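Side-chain contacts in tryptophan halogenase superfamily (Brevundimonas sp. BAL3, PDB 6FRL), which halogenates its substrates with the help of a flavin cofactor, preferring bromination over chlorination: residues L69-D74 / A173-A178; D75-T80 / F161-H166; I114-Y119 / R478-M483. One frame throughout, in Å; residues are numbered along the deposited sequence.

Contacts 1 and 2 are neighbours, with centres 11 Å apart. Both use helix 73-79, contact 1 through the turn leading into it, contact 2 through its body, and their second segments are consecutive, strand 164-168 and helix 169-182. Contact 2 is fully buried and joins a methionine to a leucine and an indole edge; contact 1 is partly buried, its two inner leucines giving way to a leucine-histidine pair nearer the surface. Contact 3 joins two other helices about 30 Å from the chain's centre (centre to centre), yet its phenylalanine and leucine are buried; its methionine is partly exposed. All rest on van der Waals packing, with a methionine sulfur beside an aromatic ring in contacts 2 and 3.

Contact 1: residues L69-D74 / A173-A178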
loop_
_atom_site.group_PDB
_atom_site.type_symbol
_atom_site.label_atom_id
_atom_site.label_comp_id
_atom_site.label_asym_id
_atom_site.label_seq_id
_atom_site.Cartn_x
_atom_site.Cartn_y
_atom_site.Cartn_z
ATOM N N LEU B 69 -3.703 -10.186 -22.092
ATOM C CA LEU B 69 -3.352 -10.926 -23.305
ATOM C C LEU B 69 -4.197 -10.585 -24.571
ATOM O O LEU B 69 -3.865 -11.056 -25.650
ATOM C CB LEU B 69 -3.450 -12.435 -23.045
ATOM C CG LEU B 69 -2.701 -13.062 -21.860
ATOM C CD1 LEU B 69 -2.936 -14.571 -21.843
ATOM C CD2 LEU B 69 -1.208 -12.752 -21.878
ATOM N N GLY B 70 -5.266 -9.776 -24.432
ATOM C CA GLY B 70 -6.224 -9.512 -25.526
ATOM C C GLY B 70 -7.399 -10.502 -25.647
ATOM O O GLY B 70 -8.082 -10.508 -26.659
ATOM N N LEU B 71 -7.633 -11.330 -24.609
ATOM C CA LEU B 71 -8.702 -12.346 -24.581
ATOM C C LEU B 71 -9.936 -11.814 -23.858
ATOM O O LEU B 71 -9.821 -11.007 -22.954
ATOM C CB LEU B 71 -8.196 -13.617 -23.895
ATOM C CG LEU B 71 -6.900 -14.216 -24.452
ATOM C CD1 LEU B 71 -6.491 -15.516 -23.772
ATOM C CD2 LEU B 71 -7.029 -14.444 -25.940
ATOM N N ARG B 72 -11.110 -12.273 -24.269
ATOM C CA ARG B 72 -12.399 -11.871 -23.680
ATOM C C ARG B 72 -12.886 -12.935 -22.698
ATOM O O ARG B 72 -12.546 -14.120 -22.844
ATOM C CB ARG B 72 -13.454 -11.733 -24.753
ATOM C CG ARG B 72 -13.158 -10.637 -25.787
ATOM C CD ARG B 72 -14.013 -10.803 -27.048
ATOM N NE ARG B 72 -15.413 -10.950 -26.657
ATOM C CZ ARG B 72 -16.279 -9.951 -26.455
ATOM N NH1 ARG B 72 -15.947 -8.666 -26.686
ATOM N NH2 ARG B 72 -17.488 -10.245 -25.986
ATOM N N ASP B 73 -13.688 -12.493 -21.714
ATOM C CA ASP B 73 -14.316 -13.372 -20.710
ATOM C C ASP B 73 -15.151 -14.447 -21.383
ATOM O O ASP B 73 -15.013 -15.622 -21.070
ATOM C CB ASP B 73 -15.222 -12.608 -19.730
ATOM C CG ASP B 73 -14.461 -11.625 -18.833
ATOM O OD1 ASP B 73 -13.481 -11.993 -18.131
ATOM O OD2 ASP B 73 -14.876 -10.471 -18.801
ATOM N N ASP B 74 -16.004 -14.073 -22.326
ATOM C CA ASP B 74 -16.873 -15.091 -22.955
ATOM C C ASP B 74 -16.091 -16.173 -23.717
ATOM O O ASP B 74 -16.370 -17.374 -23.528
ATOM C CB ASP B 74 -18.072 -14.501 -23.744
ATOM C CG ASP B 74 -17.683 -13.510 -24.818
ATOM O OD1 ASP B 74 -16.532 -13.499 -25.318
ATOM O OD2 ASP B 74 -18.573 -12.721 -25.200
ATOM N N ALA B 173 -5.030 -24.383 -19.627
ATOM C CA ALA B 173 -3.646 -24.601 -20.100
ATOM C C ALA B 173 -3.563 -24.770 -21.623
ATOM O O ALA B 173 -2.725 -24.156 -22.257
ATOM C CB ALA B 173 -2.976 -25.770 -19.380
ATOM N N GLN B 174 -4.452 -25.559 -22.196
ATOM C CA GLN B 174 -4.514 -25.733 -23.660
ATOM C C GLN B 174 -4.794 -24.414 -24.417
ATOM O O GLN B 174 -4.109 -24.116 -25.393
ATOM C CB GLN B 174 -5.510 -26.834 -24.059
ATOM C CG GLN B 174 -5.037 -28.249 -23.697
ATOM C CD GLN B 174 -5.933 -29.371 -24.291
ATOM O OE1 GLN B 174 -6.662 -29.195 -25.307
ATOM N NE2 GLN B 174 -5.876 -30.534 -23.651
ATOM N N HIS B 175 -5.734 -23.618 -23.944
ATOM C CA HIS B 175 -6.028 -22.323 -24.568
ATOM C C HIS B 175 -4.793 -21.370 -24.576
ATOM O O HIS B 175 -4.445 -20.753 -25.591
ATOM C CB HIS B 175 -7.227 -21.711 -23.824
ATOM C CG HIS B 175 -7.874 -20.550 -24.511
ATOM N ND1 HIS B 175 -8.837 -20.707 -25.484
ATOM C CD2 HIS B 175 -7.760 -19.216 -24.304
ATOM C CE1 HIS B 175 -9.276 -19.520 -25.862
ATOM N NE2 HIS B 175 -8.633 -18.596 -25.164
ATOM N N LEU B 176 -4.081 -21.305 -23.463
ATOM C CA LEU B 176 -2.893 -20.453 -23.374
ATOM C C LEU B 176 -1.735 -20.970 -24.207
ATOM O O LEU B 176 -0.992 -20.155 -24.780
ATOM C CB LEU B 176 -2.466 -20.253 -21.923
ATOM C CG LEU B 176 -3.566 -19.604 -21.057
ATOM C CD1 LEU B 176 -3.182 -19.658 -19.559
ATOM C CD2 LEU B 176 -3.875 -18.196 -21.512
ATOM N N ARG B 177 -1.582 -22.293 -24.279
ATOM C CA ARG B 177 -0.601 -22.940 -25.189
ATOM C C ARG B 177 -0.783 -22.530 -26.652
ATOM O O ARG B 177 0.181 -22.175 -27.327
ATOM C CB ARG B 177 -0.661 -24.459 -25.097
ATOM C CG ARG B 177 0.132 -25.159 -26.188
ATOM C CD ARG B 177 0.150 -26.668 -26.055
ATOM N NE ARG B 177 0.662 -27.259 -27.301
ATOM C CZ ARG B 177 0.664 -28.568 -27.594
ATOM N NH1 ARG B 177 0.166 -29.464 -26.750
ATOM N NH2 ARG B 177 1.184 -28.984 -28.743
ATOM N N ALA B 178 -2.009 -22.596 -27.144
ATOM C CA ALA B 178 -2.299 -22.175 -28.513
ATOM C C ALA B 178 -2.013 -20.678 -28.679
ATOM O O ALA B 178 -1.460 -20.277 -29.711
ATOM C CB ALA B 178 -3.729 -22.511 -28.889
#
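Leu71 and His175 reach toward each other from opposite directions, and the leucine methyl CD1 arrives at the edge of the imidazole, in its plane. That methyl lies 3.9 Å from His175 CD2 and 4.0 Å from His175 NE2, so it meets the CD2-NE2 side of the ring and leaves ND1 turned toward Ala79. The ring extends this far because its CG stands anti to the backbone N (chi1 -166°). Deeper in, Leu69 and Leu176 cross at about a right angle and touch methyl to methyl, Leu69 CD1 to Leu176 CD2 at 3.8 Å; both are buried, and helix 20-33 adds Ala28 against Leu69 and Met25 against Leu176. Between the two leucines of segment 69-74 the chain turns at Gly70, whose positive phi of 88° belongs to a Schellman motif closing helix 61-68. Arg72 then takes the N-cap position of helix 73-79, and its guanidinium grips the Asp74 carboxylate side-on, NE to OD1 at 3.1 Å and NH2 to OD2 at 2.8 Å, each oxygen met on its syn side. From the partner helix, just past Ala178, Tyr179 hydrogen-bonds through its OH to the carbonyl O of Leu69.

Contact 2: residues D75-T80 / F161-H166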
loop_
_atom_site.group_PDB
_atom_site.type_symbol
_atom_site.label_atom_id
_atom_site.label_comp_id
_atom_site.label_asym_id
_atom_site.label_seq_id
_atom_site.Cartn_x
_atom_site.Cartn_y
_atom_site.Cartn_z
ATOM N N ASP B 75 -15.098 -15.782 -24.513
ATOM C CA ASP B 75 -14.320 -16.766 -25.272
ATOM C C ASP B 75 -13.560 -17.712 -24.308
ATOM O O ASP B 75 -13.588 -18.946 -24.506
ATOM C CB ASP B 75 -13.354 -16.102 -26.265
ATOM C CG ASP B 75 -14.078 -15.278 -27.389
ATOM O OD1 ASP B 75 -15.209 -15.646 -27.860
ATOM O OD2 ASP B 75 -13.470 -14.243 -27.804
ATOM N N VAL B 76 -12.926 -17.158 -23.255
ATOM C CA VAL B 76 -12.161 -18.011 -22.307
ATOM C C VAL B 76 -13.105 -18.953 -21.555
ATOM O O VAL B 76 -12.779 -20.132 -21.326
ATOM C CB VAL B 76 -11.285 -17.204 -21.298
ATOM C CG1 VAL B 76 -10.618 -18.105 -20.278
ATOM C CG2 VAL B 76 -10.212 -16.399 -22.002
ATOM N N MET B 77 -14.277 -18.430 -21.178
ATOM C CA MET B 77 -15.265 -19.231 -20.439
ATOM C C MET B 77 -15.816 -20.366 -21.279
ATOM O O MET B 77 -15.840 -21.503 -20.795
ATOM C CB MET B 77 -16.396 -18.374 -19.847
ATOM C CG MET B 77 -15.926 -17.523 -18.675
ATOM S SD MET B 77 -17.279 -16.597 -18.017
ATOM C CE MET B 77 -18.103 -17.885 -17.055
ATOM N N ARG B 78 -16.230 -20.066 -22.518
ATOM C CA ARG B 78 -16.643 -21.113 -23.478
ATOM C C ARG B 78 -15.597 -22.211 -23.582
ATOM O O ARG B 78 -15.932 -23.385 -23.552
ATOM C CB ARG B 78 -16.943 -20.552 -24.890
ATOM C CG ARG B 78 -18.427 -20.294 -25.176
ATOM C CD ARG B 78 -18.724 -19.884 -26.611
ATOM N NE ARG B 78 -18.154 -18.562 -26.859
ATOM C CZ ARG B 78 -18.754 -17.393 -26.674
ATOM N NH1 ARG B 78 -20.016 -17.329 -26.286
ATOM N NH2 ARG B 78 -18.090 -16.266 -26.924
ATOM N N ALA B 79 -14.328 -21.829 -23.702
ATOM C CA ALA B 79 -13.271 -22.798 -23.998
ATOM C C ALA B 79 -12.894 -23.636 -22.767
ATOM O O ALA B 79 -12.333 -24.731 -22.919
ATOM C CB ALA B 79 -12.044 -22.106 -24.594
ATOM N N THR B 80 -13.203 -23.145 -21.562
ATOM C CA THR B 80 -12.772 -23.815 -20.333
ATOM C C THR B 80 -13.916 -24.451 -19.499
ATOM O O THR B 80 -13.679 -24.845 -18.327
ATOM C CB THR B 80 -11.943 -22.847 -19.464
ATOM O OG1 THR B 80 -12.706 -21.660 -19.168
ATOM C CG2 THR B 80 -10.647 -22.476 -20.174
ATOM N N PHE B 161 -19.039 -4.750 -7.037
ATOM C CA PHE B 161 -18.598 -6.121 -6.718
ATOM C C PHE B 161 -17.710 -6.585 -7.873
ATOM O O PHE B 161 -17.750 -5.977 -8.956
ATOM C CB PHE B 161 -19.790 -7.095 -6.493
ATOM C CG PHE B 161 -20.686 -7.271 -7.701
ATOM C CD1 PHE B 161 -21.600 -6.293 -8.050
ATOM C CD2 PHE B 161 -20.639 -8.425 -8.475
ATOM C CE1 PHE B 161 -22.449 -6.463 -9.147
ATOM C CE2 PHE B 161 -21.469 -8.580 -9.593
ATOM C CZ PHE B 161 -22.380 -7.596 -9.917
ATOM N N ASP B 162 -16.905 -7.628 -7.642
ATOM C CA ASP B 162 -16.175 -8.287 -8.736
ATOM C C ASP B 162 -16.525 -9.786 -8.802
ATOM O O ASP B 162 -17.323 -10.305 -7.986
ATOM C CB ASP B 162 -14.675 -7.986 -8.618
ATOM C CG ASP B 162 -13.936 -7.962 -9.982
ATOM O OD1 ASP B 162 -14.533 -8.244 -11.057
ATOM O OD2 ASP B 162 -12.717 -7.682 -9.941
ATOM N N TRP B 163 -15.978 -10.467 -9.795
ATOM C CA TRP B 163 -16.295 -11.879 -10.030
ATOM C C TRP B 163 -15.139 -12.590 -10.701
ATOM O O TRP B 163 -14.276 -11.955 -11.320
ATOM C CB TRP B 163 -17.545 -11.990 -10.897
ATOM C CG TRP B 163 -17.399 -11.478 -12.340
ATOM C CD1 TRP B 163 -17.367 -10.170 -12.765
ATOM C CD2 TRP B 163 -17.290 -12.288 -13.534
ATOM N NE1 TRP B 163 -17.220 -10.126 -14.139
ATOM C CE2 TRP B 163 -17.187 -11.410 -14.629
ATOM C CE3 TRP B 163 -17.265 -13.666 -13.771
ATOM C CZ2 TRP B 163 -17.071 -11.864 -15.915
ATOM C CZ3 TRP B 163 -17.146 -14.119 -15.082
ATOM C CH2 TRP B 163 -17.053 -13.229 -16.123
ATOM N N ALA B 164 -15.134 -13.910 -10.589
ATOM C CA ALA B 164 -14.043 -14.727 -11.129
ATOM C C ALA B 164 -14.613 -15.981 -11.784
ATOM O O ALA B 164 -15.817 -16.029 -12.044
ATOM C CB ALA B 164 -13.028 -15.072 -10.013
ATOM N N LEU B 165 -13.747 -16.966 -12.057
ATOM C CA LEU B 165 -14.158 -18.203 -12.722
ATOM C C LEU B 165 -13.976 -19.471 -11.894
ATOM O O LEU B 165 -13.031 -19.600 -11.067
ATOM C CB LEU B 165 -13.364 -18.399 -14.020
ATOM C CG LEU B 165 -13.216 -17.226 -14.971
ATOM C CD1 LEU B 165 -12.450 -17.673 -16.221
ATOM C CD2 LEU B 165 -14.583 -16.656 -15.301
ATOM N N HIS B 166 -14.905 -20.403 -12.116
ATOM C CA HIS B 166 -14.664 -21.813 -11.878
ATOM C C HIS B 166 -14.325 -22.346 -13.259
ATOM O O HIS B 166 -15.104 -22.137 -14.186
ATOM C CB HIS B 166 -15.932 -22.524 -11.353
ATOM C CG HIS B 166 -16.504 -21.929 -10.103
ATOM N ND1 HIS B 166 -17.742 -21.328 -10.072
ATOM C CD2 HIS B 166 -16.007 -21.850 -8.839
ATOM C CE1 HIS B 166 -17.986 -20.904 -8.841
ATOM N NE2 HIS B 166 -16.944 -21.196 -8.075
#
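Met77 runs extended from its backbone as far as the sulfur (chi2 -179°) and then bends at chi3 (78°), with SD at the edge of the Trp163 indole. Trp163 meets it with CG held between its own backbone N and carbonyl carbon (chi1 67°), an orientation that swings the six-membered ring toward the helix. The sulfur lies in the indole plane, 3.8 Å from Trp163 CZ3 and 3.9 Å from Trp163 CH2, making a Met-aromatic contact of the edge kind. Leu165 packs along the same methionine: its CD2 touches Met77 CG at 3.7 Å and Met77 SD at 3.8 Å, while its other methyl, CD1, comes to 4.5 Å from Val76 CG1. Helix 73-79 is thereby seated against strand 164-168, the central strand of a three-stranded antiparallel sheet between 55-57 and 83-85. Tyr66 of helix 61-68 touches both Val76 and Leu165, and Arg63 makes a cation-pi contact with Trp163. Where the helix ends, Thr80 turns its hydroxyl back onto the carbonyl O of Val76, with OG1 as donor at 2.6 Å from that oxygen and tilted from the carbonyl plane. On the solvent-exposed flank, Arg78 NH2 forms a salt bridge with Asp75 OD1 at 3.1 Å, reaching it on the anti side of the carboxylate.

Contact 3: residues I114-Y119 / R478-M483; sequences IGFHHY and RSLAEM
Phe116, which has more surface buried by this contact than any other residue in it, projects its ring toward Leu480 and Met483 of helix 473-492. The arrangement is a helix-to-helix contact with a Met-aromatic pair in it, and it joins two helices, 116-125 and 473-492, that lie far apart in sequence. The ring is carried across by a first torsion that puts CG anti to the backbone N (chi1 176°), and its CE1 corner meets both Leu480 and Met483. Leu480, second in buried surface, offers one methyl: its CD1 approaches Phe116 CE1 at 4.2 Å, obliquely to the ring. Met483 lies one turn further along the same helix, three residues on from Leu480, so the two side chains emerge on the same side and share the phenylalanine. It comes from the direction opposite to Phe116, and a bend at its last torsion (chi3 -90°) folds the terminal methyl round to the ring. The sulfur is also oblique to the aromatic plane, 5.0 Å from the ring centroid of Phe116 and 51° off its normal.

Tyr135 extends the apolar cluster, meeting the Phe116 ring at an inclined angle and also touching Leu480. The backbone N of Phe116 is hydrogen-bonded to Asp110 OD1, which ties down the residue that carries the ring. Leu480 and Phe116 are buried, whereas Met483 remains partly exposed. Of the Met483 atoms near the ring, the methyl comes closer than the sulfur: CE lies 3.6 Å from Phe116 CE1, and SD 4.0 Å from that same carbon.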
loop_
_atom_site.group_PDB
_atom_site.type_symbol
_atom_site.label_atom_id
_atom_site.label_comp_id
_atom_site.label_asym_id
_atom_site.label_seq_id
_atom_site.Cartn_x
_atom_site.Cartn_y
_atom_site.Cartn_z
ATOM N N ILE B 114 -15.154 6.835 8.087
ATOM C CA ILE B 114 -15.336 5.756 9.034
ATOM C C ILE B 114 -15.900 4.563 8.272
ATOM O O ILE B 114 -16.747 4.696 7.387
ATOM C CB ILE B 114 -16.247 6.195 10.204
ATOM C CG1 ILE B 114 -15.551 7.315 10.991
ATOM C CG2 ILE B 114 -16.556 5.030 11.143
ATOM C CD1 ILE B 114 -16.483 8.161 11.824
ATOM N N GLY B 115 -15.391 3.393 8.609
ATOM C CA GLY B 115 -15.754 2.174 7.938
ATOM C C GLY B 115 -17.175 1.775 8.295
ATOM O O GLY B 115 -17.598 1.854 9.468
ATOM N N PHE B 116 -17.891 1.296 7.284
ATOM C CA PHE B 116 -19.259 0.862 7.480
ATOM C C PHE B 116 -19.476 -0.056 8.687
ATOM O O PHE B 116 -20.451 0.114 9.421
ATOM C CB PHE B 116 -19.765 0.150 6.231
ATOM C CG PHE B 116 -21.149 -0.406 6.396
ATOM C CD1 PHE B 116 -22.236 0.439 6.427
ATOM C CD2 PHE B 116 -21.349 -1.769 6.512
ATOM C CE1 PHE B 116 -23.500 -0.073 6.595
ATOM C CE2 PHE B 116 -22.610 -2.284 6.663
ATOM C CZ PHE B 116 -23.689 -1.435 6.726
ATOM N N HIS B 117 -18.600 -1.050 8.863
ATOM C CA HIS B 117 -18.785 -2.053 9.905
ATOM C C HIS B 117 -18.987 -1.477 11.333
ATOM O O HIS B 117 -19.691 -2.098 12.140
ATOM C CB HIS B 117 -17.679 -3.098 9.872
ATOM C CG HIS B 117 -16.316 -2.581 10.221
ATOM N ND1 HIS B 117 -15.480 -1.995 9.294
ATOM C CD2 HIS B 117 -15.617 -2.627 11.382
ATOM C CE1 HIS B 117 -14.328 -1.697 9.868
ATOM N NE2 HIS B 117 -14.394 -2.048 11.143
ATOM N N HIS B 118 -18.425 -0.294 11.610
ATOM C CA HIS B 118 -18.616 0.402 12.908
ATOM C C HIS B 118 -20.069 0.841 13.126
ATOM O O HIS B 118 -20.636 0.580 14.166
ATOM C CB HIS B 118 -17.683 1.619 13.045
ATOM C CG HIS B 118 -16.228 1.259 13.030
ATOM N ND1 HIS B 118 -15.666 0.422 13.972
ATOM C CD2 HIS B 118 -15.233 1.589 12.179
ATOM C CE1 HIS B 118 -14.381 0.280 13.721
ATOM N NE2 HIS B 118 -14.097 0.962 12.626
ATOM N N TYR B 119 -20.671 1.458 12.118
ATOM C CA TYR B 119 -22.074 1.813 12.180
ATOM C C TYR B 119 -22.948 0.537 12.332
ATOM O O TYR B 119 -23.864 0.492 13.170
ATOM C CB TYR B 119 -22.478 2.608 10.944
ATOM C CG TYR B 119 -21.771 3.935 10.790
ATOM C CD1 TYR B 119 -22.242 5.091 11.413
ATOM C CD2 TYR B 119 -20.627 4.043 9.992
ATOM C CE1 TYR B 119 -21.579 6.316 11.259
ATOM C CE2 TYR B 119 -19.951 5.259 9.818
ATOM C CZ TYR B 119 -20.427 6.391 10.445
ATOM O OH TYR B 119 -19.737 7.573 10.266
ATOM N N ARG B 478 -32.863 3.511 9.870
ATOM C CA ARG B 478 -33.560 3.702 8.594
ATOM C C ARG B 478 -32.621 3.856 7.414
ATOM O O ARG B 478 -32.957 3.412 6.335
ATOM C CB ARG B 478 -34.584 4.869 8.671
ATOM C CG ARG B 478 -35.855 4.465 9.431
ATOM C CD ARG B 478 -37.033 5.401 9.209
ATOM N NE ARG B 478 -36.799 6.761 9.721
ATOM C CZ ARG B 478 -36.963 7.169 10.987
ATOM N NH1 ARG B 478 -37.328 6.321 11.955
ATOM N NH2 ARG B 478 -36.711 8.442 11.311
ATOM N N SER B 479 -31.465 4.482 7.597
ATOM C CA SER B 479 -30.407 4.481 6.547
ATOM C C SER B 479 -29.959 3.047 6.203
ATOM O O SER B 479 -29.777 2.701 5.040
ATOM C CB SER B 479 -29.175 5.308 6.942
ATOM O OG SER B 479 -29.387 6.005 8.146
ATOM N N LEU B 480 -29.801 2.227 7.225
ATOM C CA LEU B 480 -29.429 0.834 7.042
ATOM C C LEU B 480 -30.538 -0.011 6.387
ATOM O O LEU B 480 -30.235 -0.875 5.589
ATOM C CB LEU B 480 -28.969 0.214 8.374
ATOM C CG LEU B 480 -27.429 0.240 8.551
ATOM C CD1 LEU B 480 -26.811 1.639 8.461
ATOM C CD2 LEU B 480 -26.998 -0.378 9.855
ATOM N N ALA B 481 -31.801 0.231 6.730
ATOM C CA ALA B 481 -32.916 -0.507 6.109
ATOM C C ALA B 481 -33.071 -0.150 4.629
ATOM O O ALA B 481 -33.386 -1.015 3.826
ATOM C CB ALA B 481 -34.232 -0.315 6.883
ATOM N N GLU B 482 -32.826 1.108 4.281
ATOM C CA GLU B 482 -32.774 1.540 2.867
ATOM C C GLU B 482 -31.678 0.833 2.034
ATOM O O GLU B 482 -31.935 0.394 0.912
ATOM C CB GLU B 482 -32.615 3.071 2.823
ATOM C CG GLU B 482 -32.502 3.753 1.461
ATOM C CD GLU B 482 -32.489 5.297 1.584
ATOM O OE1 GLU B 482 -32.853 5.832 2.664
ATOM O OE2 GLU B 482 -32.111 6.005 0.607
ATOM N N MET B 483 -30.458 0.739 2.583
ATOM C CA MET B 483 -29.350 0.007 1.955
ATOM C C MET B 483 -29.745 -1.450 1.762
ATOM O O MET B 483 -29.645 -1.979 0.674
ATOM C CB MET B 483 -28.096 0.058 2.822
ATOM C CG MET B 483 -27.313 1.351 2.694
ATOM S SD MET B 483 -25.697 1.338 3.517
ATOM C CE MET B 483 -26.122 1.918 5.143
#